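Local atomic coordinates of vivid PAS protein VVD (Neurospora crassa, PDB entry 3D72), a protein that senses blue light through a LOV-type PAS domain that holds FAD, and forms a rapidly exchanging dimer on light activation. Residues Y91-S94 and N95-N98; M100-A103 and I104-A108. The protein carries 1 engineered substitution. All coordinates share one frame; numbering follows the deposited sequence.

Both contacts are local and lie on one helix, 94-106, inside the PAS domain. Contact 1 comes first along the chain. It joins V92 and D93, at the end of the loop, to the first turn of the helix. Contact 2 follows in series and takes in the last turns and the exit toward strand 110-117. The two centres are about 14 Å apart. The contacts follow one another closely in sequence and have no other touch between them. Besides the helix, they share the cofactor. Contact 1 meets the adenosine end of FAD, and contact 2 meets its ribityl chain, its phosphate region and the edge of the flavin. A single helix thus follows much of the length of FAD.

Contact 1: Y91-S94 and N95-N98; sequences YVDS and NTIN. With FAD (flavin-adenine dinucleotide), chain C.
V92 and I97 meet through their ends, with the two side chains crossing at about a right angle. V92 CG1 lies 3.5 Å from I97 CD1, closer than usual for two methyl carbons. V92 CG1 stands anti to its own backbone N (chi1 180°), which turns this branch toward I97. The two branches of I97 do different work. CG1 and CD1 serve V92, while CG2 sits 3.3 Å from C5B of FAD. With an alanine in place of I97, V92 CG1 would probably lose this apolar contact and a gap would open beside the ribose of FAD. D93 is the N-cap of the helix. Its OD1 accepts from T96 N at 3.0 Å, and the N-H comes from above the carboxylate plane, 35° out of it. The D93 and T96 side chains also cross at about a right angle, with D93 CB 3.4 Å from T96 OG1. The backbone carries the turn onward. D93 O takes the N-H of I97 at 3.2 Å. S94 O accepts from N98 N at 2.9 Å and lies 3.3 Å from O4B of FAD. Nearby, R89 and Q77 touch I97 and are hydrogen-bonded to FAD. The first turn of the helix lies against the adenosine half of FAD. Here the loop that follows helix 65-68 ends and helix 94-106 begins.

Contact 2: M100-A103 and I104-A108; sequences MRKA and IDRNA. With FAD (flavin-adenine dinucleotide), chain C.
R106 lies alongside K102, both side chains pointing the same way. Its NH1 donates to K102 O at 2.7 Å, from above the carbonyl plane and 36° out of it. R106 N reaches the same oxygen from the opposite face, so two donors of one residue grip K102 O. The R106 chain, extended from CG to NE, carries the guanidinium back along K102. D105 OD1 stands over one face of the R101 guanidinium, 4.2 Å from NE. This is beyond a salt bridge: no N-H points at the oxygen, and any attraction is probably purely of charge. On the FAD side, I104 CD1 is 3.1 Å from O3' and also close to the methyl C8M. M100 SD lies 3.9 Å from C1' of FAD. The bend at chi3 (-77°) then lays CE beside C4'. R101 lays CG beside O5' and O3P. The helix ends in a Schellman motif. N107 has positive phi (59°), and A108 N bonds back to A103 O at 2.9 Å. N107 N bonds weakly to I104 O. Within the helix, I104 N donates to M100 O at 3.0 Å and D105 N donates to R101 O. Farther out, the PAS sheet backs the helix on the side of M100, A103 and I104. L128 and M130 of strand 123-134 and V112 of strand 110-117 touch M100. M130 also meets I104, and V110 touches A103.

Contact 1: Y91-S94 and N95-N98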
loop_
_atom_site.group_PDB
_atom_site.type_symbol
_atom_site.label_atom_id
_atom_site.label_comp_id
_atom_site.label_asym_id
_atom_site.label_seq_id
_atom_site.Cartn_x
_atom_site.Cartn_y
_atom_site.Cartn_z
ATOM N N TYR A 91 -15.263 -1.227 -32.744
ATOM C CA TYR A 91 -16.227 -1.404 -31.643
ATOM C C TYR A 91 -15.967 -0.419 -30.516
ATOM O O TYR A 91 -16.693 -0.396 -29.512
ATOM C CB TYR A 91 -16.132 -2.823 -31.103
ATOM C CG TYR A 91 -16.391 -3.849 -32.155
ATOM C CD1 TYR A 91 -17.590 -3.837 -32.866
ATOM C CD2 TYR A 91 -15.448 -4.824 -32.458
ATOM C CE1 TYR A 91 -17.847 -4.776 -33.858
ATOM C CE2 TYR A 91 -15.695 -5.771 -33.447
ATOM C CZ TYR A 91 -16.895 -5.742 -34.144
ATOM O OH TYR A 91 -17.148 -6.674 -35.119
ATOM N N VAL A 92 -14.939 0.365 -30.671
ATOM C CA VAL A 92 -14.594 1.312 -29.636
ATOM C C VAL A 92 -14.601 2.749 -30.072
ATOM O O VAL A 92 -14.158 3.100 -31.164
ATOM C CB VAL A 92 -13.233 0.972 -29.046
ATOM C CG1 VAL A 92 -12.878 1.964 -27.968
ATOM C CG2 VAL A 92 -13.265 -0.439 -28.487
ATOM N N ASP A 93 -15.134 3.583 -29.178
ATOM C CA ASP A 93 -15.217 4.998 -29.407
ATOM C C ASP A 93 -13.813 5.539 -29.644
ATOM O O ASP A 93 -12.936 5.420 -28.787
ATOM C CB ASP A 93 -15.830 5.655 -28.174
ATOM C CG ASP A 93 -16.071 7.124 -28.369
ATOM O OD1 ASP A 93 -15.090 7.858 -28.583
ATOM O OD2 ASP A 93 -17.248 7.543 -28.316
ATOM N N SER A 94 -13.597 6.135 -30.814
ATOM C CA SER A 94 -12.292 6.682 -31.146
ATOM C C SER A 94 -11.839 7.782 -30.196
ATOM O O SER A 94 -10.661 7.860 -29.855
ATOM C CB SER A 94 -12.284 7.206 -32.584
ATOM O OG SER A 94 -12.237 6.136 -33.511
ATOM N N ASN A 95 -12.765 8.632 -29.768
ATOM C CA ASN A 95 -12.407 9.707 -28.853
ATOM C C ASN A 95 -11.918 9.127 -27.533
ATOM O O ASN A 95 -11.024 9.673 -26.894
ATOM C CB ASN A 95 -13.602 10.620 -28.587
ATOM C CG ASN A 95 -13.255 11.770 -27.659
ATOM O OD1 ASN A 95 -12.437 12.627 -27.995
ATOM N ND2 ASN A 95 -13.869 11.786 -26.480
ATOM N N THR A 96 -12.517 8.016 -27.129
ATOM C CA THR A 96 -12.132 7.368 -25.883
ATOM C C THR A 96 -10.700 6.859 -25.983
ATOM O O THR A 96 -9.906 7.025 -25.052
ATOM C CB THR A 96 -13.077 6.189 -25.571
ATOM O OG1 THR A 96 -14.394 6.691 -25.316
ATOM C CG2 THR A 96 -12.598 5.396 -24.355
ATOM N N ILE A 97 -10.365 6.265 -27.119
ATOM C CA ILE A 97 -9.012 5.754 -27.308
ATOM C C ILE A 97 -8.009 6.889 -27.360
ATOM O O ILE A 97 -6.926 6.785 -26.780
ATOM C CB ILE A 97 -8.918 4.902 -28.589
ATOM C CG1 ILE A 97 -9.897 3.736 -28.481
ATOM C CG2 ILE A 97 -7.505 4.348 -28.741
ATOM C CD1 ILE A 97 -9.980 2.853 -29.700
ATOM N N ASN A 98 -8.370 7.967 -28.008
ATOM C CA ASN A 98 -7.454 9.094 -28.090
ATOM C C ASN A 98 -7.246 9.703 -26.704
ATOM O O ASN A 98 -6.143 10.130 -26.367
ATOM C CB ASN A 98 -7.977 10.148 -29.060
ATOM C CG ASN A 98 -6.993 11.262 -29.265
ATOM O OD1 ASN A 98 -5.837 11.031 -29.628
ATOM N ND2 ASN A 98 -7.437 12.486 -29.025
HETATM P PA FAD C . -3.918 4.393 -31.087
HETATM O O1A FAD C . -3.689 2.993 -31.538
HETATM O O2A FAD C . -3.017 5.442 -31.619
HETATM O O5B FAD C . -5.431 4.763 -31.392
HETATM C C5B FAD C . -6.010 6.053 -31.113
HETATM C C4B FAD C . -7.378 6.097 -31.787
HETATM O O4B FAD C . -7.914 7.413 -31.559
HETATM C C3B FAD C . -7.369 5.857 -33.312
HETATM O O3B FAD C . -8.235 4.839 -33.746
HETATM C C2B FAD C . -7.691 7.210 -33.935
HETATM O O2B FAD C . -8.500 7.222 -35.083
HETATM C C1B FAD C . -8.260 8.057 -32.793
HETATM N N9A FAD C . -7.714 9.398 -32.714
HETATM C C8A FAD C . -6.410 9.765 -32.531
HETATM N N7A FAD C . -6.209 11.062 -32.513
HETATM C C5A FAD C . -7.471 11.588 -32.727
HETATM C C6A FAD C . -7.940 12.947 -32.812
HETATM N N6A FAD C . -7.108 13.987 -32.708
HETATM N N1A FAD C . -9.271 13.156 -33.027
HETATM C C2A FAD C . -10.091 12.075 -33.132
HETATM N N3A FAD C . -9.768 10.763 -33.059
HETATM C C4A FAD C . -8.390 10.599 -32.854
HETATM N N1 FAD C . -7.187 -0.434 -22.860
HETATM C C2 FAD C . -8.285 -1.231 -22.809
HETATM O O2 FAD C . -9.098 -1.304 -23.748
HETATM N N3 FAD C . -8.533 -1.991 -21.655
HETATM C C4 FAD C . -7.713 -2.022 -20.526
HETATM O O4 FAD C . -8.033 -2.728 -19.542
HETATM C C4X FAD C . -6.582 -1.182 -20.581
HETATM N N5 FAD C . -5.698 -1.165 -19.487
HETATM C C5X FAD C . -4.589 -0.340 -19.568
HETATM C C6 FAD C . -3.679 -0.308 -18.467
HETATM C C7 FAD C . -2.539 0.460 -18.494
HETATM C C7M FAD C . -1.641 0.439 -17.249
HETATM C C8 FAD C . -2.208 1.211 -19.648
HETATM C C8M FAD C . -0.955 2.058 -19.752
HETATM C C9 FAD C . -3.115 1.200 -20.769
HETATM C C9A FAD C . -4.293 0.434 -20.757
HETATM N N10 FAD C . -5.239 0.400 -21.861
HETATM C C10 FAD C . -6.332 -0.433 -21.781
HETATM C "C1'" FAD C . -5.062 1.222 -23.091
HETATM C "C2'" FAD C . -4.218 0.734 -24.242
HETATM O "O2'" FAD C . -3.085 0.035 -23.715
HETATM C "C3'" FAD C . -3.847 1.969 -25.097
HETATM O "O3'" FAD C . -3.102 2.877 -24.286
HETATM C "C4'" FAD C . -5.104 2.717 -25.656
HETATM O "O4'" FAD C . -5.785 1.871 -26.563
HETATM C "C5'" FAD C . -4.753 4.043 -26.351
HETATM O "O5'" FAD C . -3.471 3.981 -26.994
HETATM P P FAD C . -3.258 3.346 -28.434
HETATM O O1P FAD C . -1.816 3.123 -28.563
HETATM O O2P FAD C . -4.122 2.153 -28.611
HETATM O O3P FAD C . -3.706 4.448 -29.510
#

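Contact 2: M100-A103 and I104-A108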
loop_
_atom_site.group_PDB
_atom_site.type_symbol
_atom_site.label_atom_id
_atom_site.label_comp_id
_atom_site.label_asym_id
_atom_site.label_seq_id
_atom_site.Cartn_x
_atom_site.Cartn_y
_atom_site.Cartn_z
ATOM N N MET A 100 -7.268 8.122 -23.831
ATOM C CA MET A 100 -6.340 7.263 -23.100
ATOM C C MET A 100 -4.919 7.480 -23.593
ATOM O O MET A 100 -3.989 7.645 -22.807
ATOM C CB MET A 100 -6.692 5.780 -23.300
ATOM C CG MET A 100 -7.984 5.326 -22.637
ATOM S SD MET A 100 -8.211 3.529 -22.716
ATOM C CE MET A 100 -8.724 3.313 -24.381
ATOM N N ARG A 101 -4.763 7.474 -24.909
ATOM C CA ARG A 101 -3.458 7.642 -25.522
ATOM C C ARG A 101 -2.765 8.931 -25.085
ATOM O O ARG A 101 -1.594 8.912 -24.690
ATOM C CB ARG A 101 -3.599 7.618 -27.042
ATOM C CG ARG A 101 -2.321 7.261 -27.761
ATOM C CD ARG A 101 -2.224 8.027 -29.052
ATOM N NE ARG A 101 -2.665 9.403 -28.854
ATOM C CZ ARG A 101 -2.440 10.394 -29.706
ATOM N NH1 ARG A 101 -2.885 11.617 -29.441
ATOM N NH2 ARG A 101 -1.750 10.167 -30.813
ATOM N N LYS A 102 -3.483 10.048 -25.138
ATOM C CA LYS A 102 -2.883 11.322 -24.755
ATOM C C LYS A 102 -2.507 11.397 -23.285
ATOM O O LYS A 102 -1.454 11.932 -22.942
ATOM C CB LYS A 102 -3.807 12.482 -25.142
ATOM C CG LYS A 102 -3.941 12.640 -26.651
ATOM C CD LYS A 102 -4.635 13.927 -27.045
ATOM C CE LYS A 102 -6.107 13.897 -26.696
ATOM N NZ LYS A 102 -6.802 15.129 -27.171
ATOM N N ALA A 103 -3.349 10.840 -22.421
ATOM C CA ALA A 103 -3.078 10.859 -20.987
ATOM C C ALA A 103 -1.834 10.043 -20.669
ATOM O O ALA A 103 -0.950 10.494 -19.940
ATOM C CB ALA A 103 -4.264 10.309 -20.223
ATOM N N ILE A 104 -1.771 8.831 -21.211
ATOM C CA ILE A 104 -0.623 7.969 -20.978
ATOM C C ILE A 104 0.661 8.630 -21.481
ATOM O O ILE A 104 1.698 8.560 -20.825
ATOM C CB ILE A 104 -0.805 6.600 -21.676
ATOM C CG1 ILE A 104 -2.002 5.866 -21.066
ATOM C CG2 ILE A 104 0.468 5.764 -21.532
ATOM C CD1 ILE A 104 -2.390 4.603 -21.805
ATOM N N ASP A 105 0.584 9.272 -22.640
ATOM C CA ASP A 105 1.742 9.946 -23.220
ATOM C C ASP A 105 2.257 11.098 -22.363
ATOM O O ASP A 105 3.455 11.385 -22.359
ATOM C CB ASP A 105 1.395 10.485 -24.607
ATOM C CG ASP A 105 1.385 9.410 -25.671
ATOM O OD1 ASP A 105 0.993 9.729 -26.811
ATOM O OD2 ASP A 105 1.774 8.258 -25.377
ATOM N N ARG A 106 1.346 11.751 -21.643
ATOM C CA ARG A 106 1.679 12.904 -20.803
ATOM C C ARG A 106 1.851 12.575 -19.322
ATOM O O ARG A 106 2.083 13.476 -18.509
ATOM C CB ARG A 106 0.575 13.961 -20.912
ATOM C CG ARG A 106 0.292 14.493 -22.309
ATOM C CD ARG A 106 -0.965 15.358 -22.285
ATOM N NE ARG A 106 -1.275 15.978 -23.574
ATOM C CZ ARG A 106 -1.417 15.310 -24.714
ATOM N NH1 ARG A 106 -1.274 13.993 -24.736
ATOM N NH2 ARG A 106 -1.719 15.958 -25.833
ATOM N N ASN A 107 1.741 11.298 -18.972
ATOM C CA ASN A 107 1.838 10.883 -17.577
ATOM C C ASN A 107 0.745 11.576 -16.767
ATOM O O ASN A 107 0.972 12.002 -15.631
ATOM C CB ASN A 107 3.208 11.215 -16.976
ATOM C CG ASN A 107 4.314 10.350 -17.532
ATOM O OD1 ASN A 107 4.107 9.177 -17.829
ATOM N ND2 ASN A 107 5.503 10.923 -17.661
ATOM N N ALA A 108 -0.434 11.697 -17.369
ATOM C CA ALA A 108 -1.580 12.312 -16.709
ATOM C C ALA A 108 -2.546 11.203 -16.319
ATOM O O ALA A 108 -2.727 10.249 -17.074
ATOM C CB ALA A 108 -2.269 13.299 -17.657
HETATM P PA FAD C . -3.918 4.393 -31.087
HETATM O O1A FAD C . -3.689 2.993 -31.538
HETATM O O2A FAD C . -3.017 5.442 -31.619
HETATM O O5B FAD C . -5.431 4.763 -31.392
HETATM C C5B FAD C . -6.010 6.053 -31.113
HETATM C C4B FAD C . -7.378 6.097 -31.787
HETATM O O4B FAD C . -7.914 7.413 -31.559
HETATM C C3B FAD C . -7.369 5.857 -33.312
HETATM O O3B FAD C . -8.235 4.839 -33.746
HETATM C C2B FAD C . -7.691 7.210 -33.935
HETATM O O2B FAD C . -8.500 7.222 -35.083
HETATM C C1B FAD C . -8.260 8.057 -32.793
HETATM N N9A FAD C . -7.714 9.398 -32.714
HETATM C C8A FAD C . -6.410 9.765 -32.531
HETATM N N7A FAD C . -6.209 11.062 -32.513
HETATM C C5A FAD C . -7.471 11.588 -32.727
HETATM C C6A FAD C . -7.940 12.947 -32.812
HETATM N N6A FAD C . -7.108 13.987 -32.708
HETATM N N1A FAD C . -9.271 13.156 -33.027
HETATM C C2A FAD C . -10.091 12.075 -33.132
HETATM N N3A FAD C . -9.768 10.763 -33.059
HETATM C C4A FAD C . -8.390 10.599 -32.854
HETATM N N1 FAD C . -7.187 -0.434 -22.860
HETATM C C2 FAD C . -8.285 -1.231 -22.809
HETATM O O2 FAD C . -9.098 -1.304 -23.748
HETATM N N3 FAD C . -8.533 -1.991 -21.655
HETATM C C4 FAD C . -7.713 -2.022 -20.526
HETATM O O4 FAD C . -8.033 -2.728 -19.542
HETATM C C4X FAD C . -6.582 -1.182 -20.581
HETATM N N5 FAD C . -5.698 -1.165 -19.487
HETATM C C5X FAD C . -4.589 -0.340 -19.568
HETATM C C6 FAD C . -3.679 -0.308 -18.467
HETATM C C7 FAD C . -2.539 0.460 -18.494
HETATM C C7M FAD C . -1.641 0.439 -17.249
HETATM C C8 FAD C . -2.208 1.211 -19.648
HETATM C C8M FAD C . -0.955 2.058 -19.752
HETATM C C9 FAD C . -3.115 1.200 -20.769
HETATM C C9A FAD C . -4.293 0.434 -20.757
HETATM N N10 FAD C . -5.239 0.400 -21.861
HETATM C C10 FAD C . -6.332 -0.433 -21.781
HETATM C "C1'" FAD C . -5.062 1.222 -23.091
HETATM C "C2'" FAD C . -4.218 0.734 -24.242
HETATM O "O2'" FAD C . -3.085 0.035 -23.715
HETATM C "C3'" FAD C . -3.847 1.969 -25.097
HETATM O "O3'" FAD C . -3.102 2.877 -24.286
HETATM C "C4'" FAD C . -5.104 2.717 -25.656
HETATM O "O4'" FAD C . -5.785 1.871 -26.563
HETATM C "C5'" FAD C . -4.753 4.043 -26.351
HETATM O "O5'" FAD C . -3.471 3.981 -26.994
HETATM P P FAD C . -3.258 3.346 -28.434
HETATM O O1P FAD C . -1.816 3.123 -28.563
HETATM O O2P FAD C . -4.122 2.153 -28.611
HETATM O O3P FAD C . -3.706 4.448 -29.510
#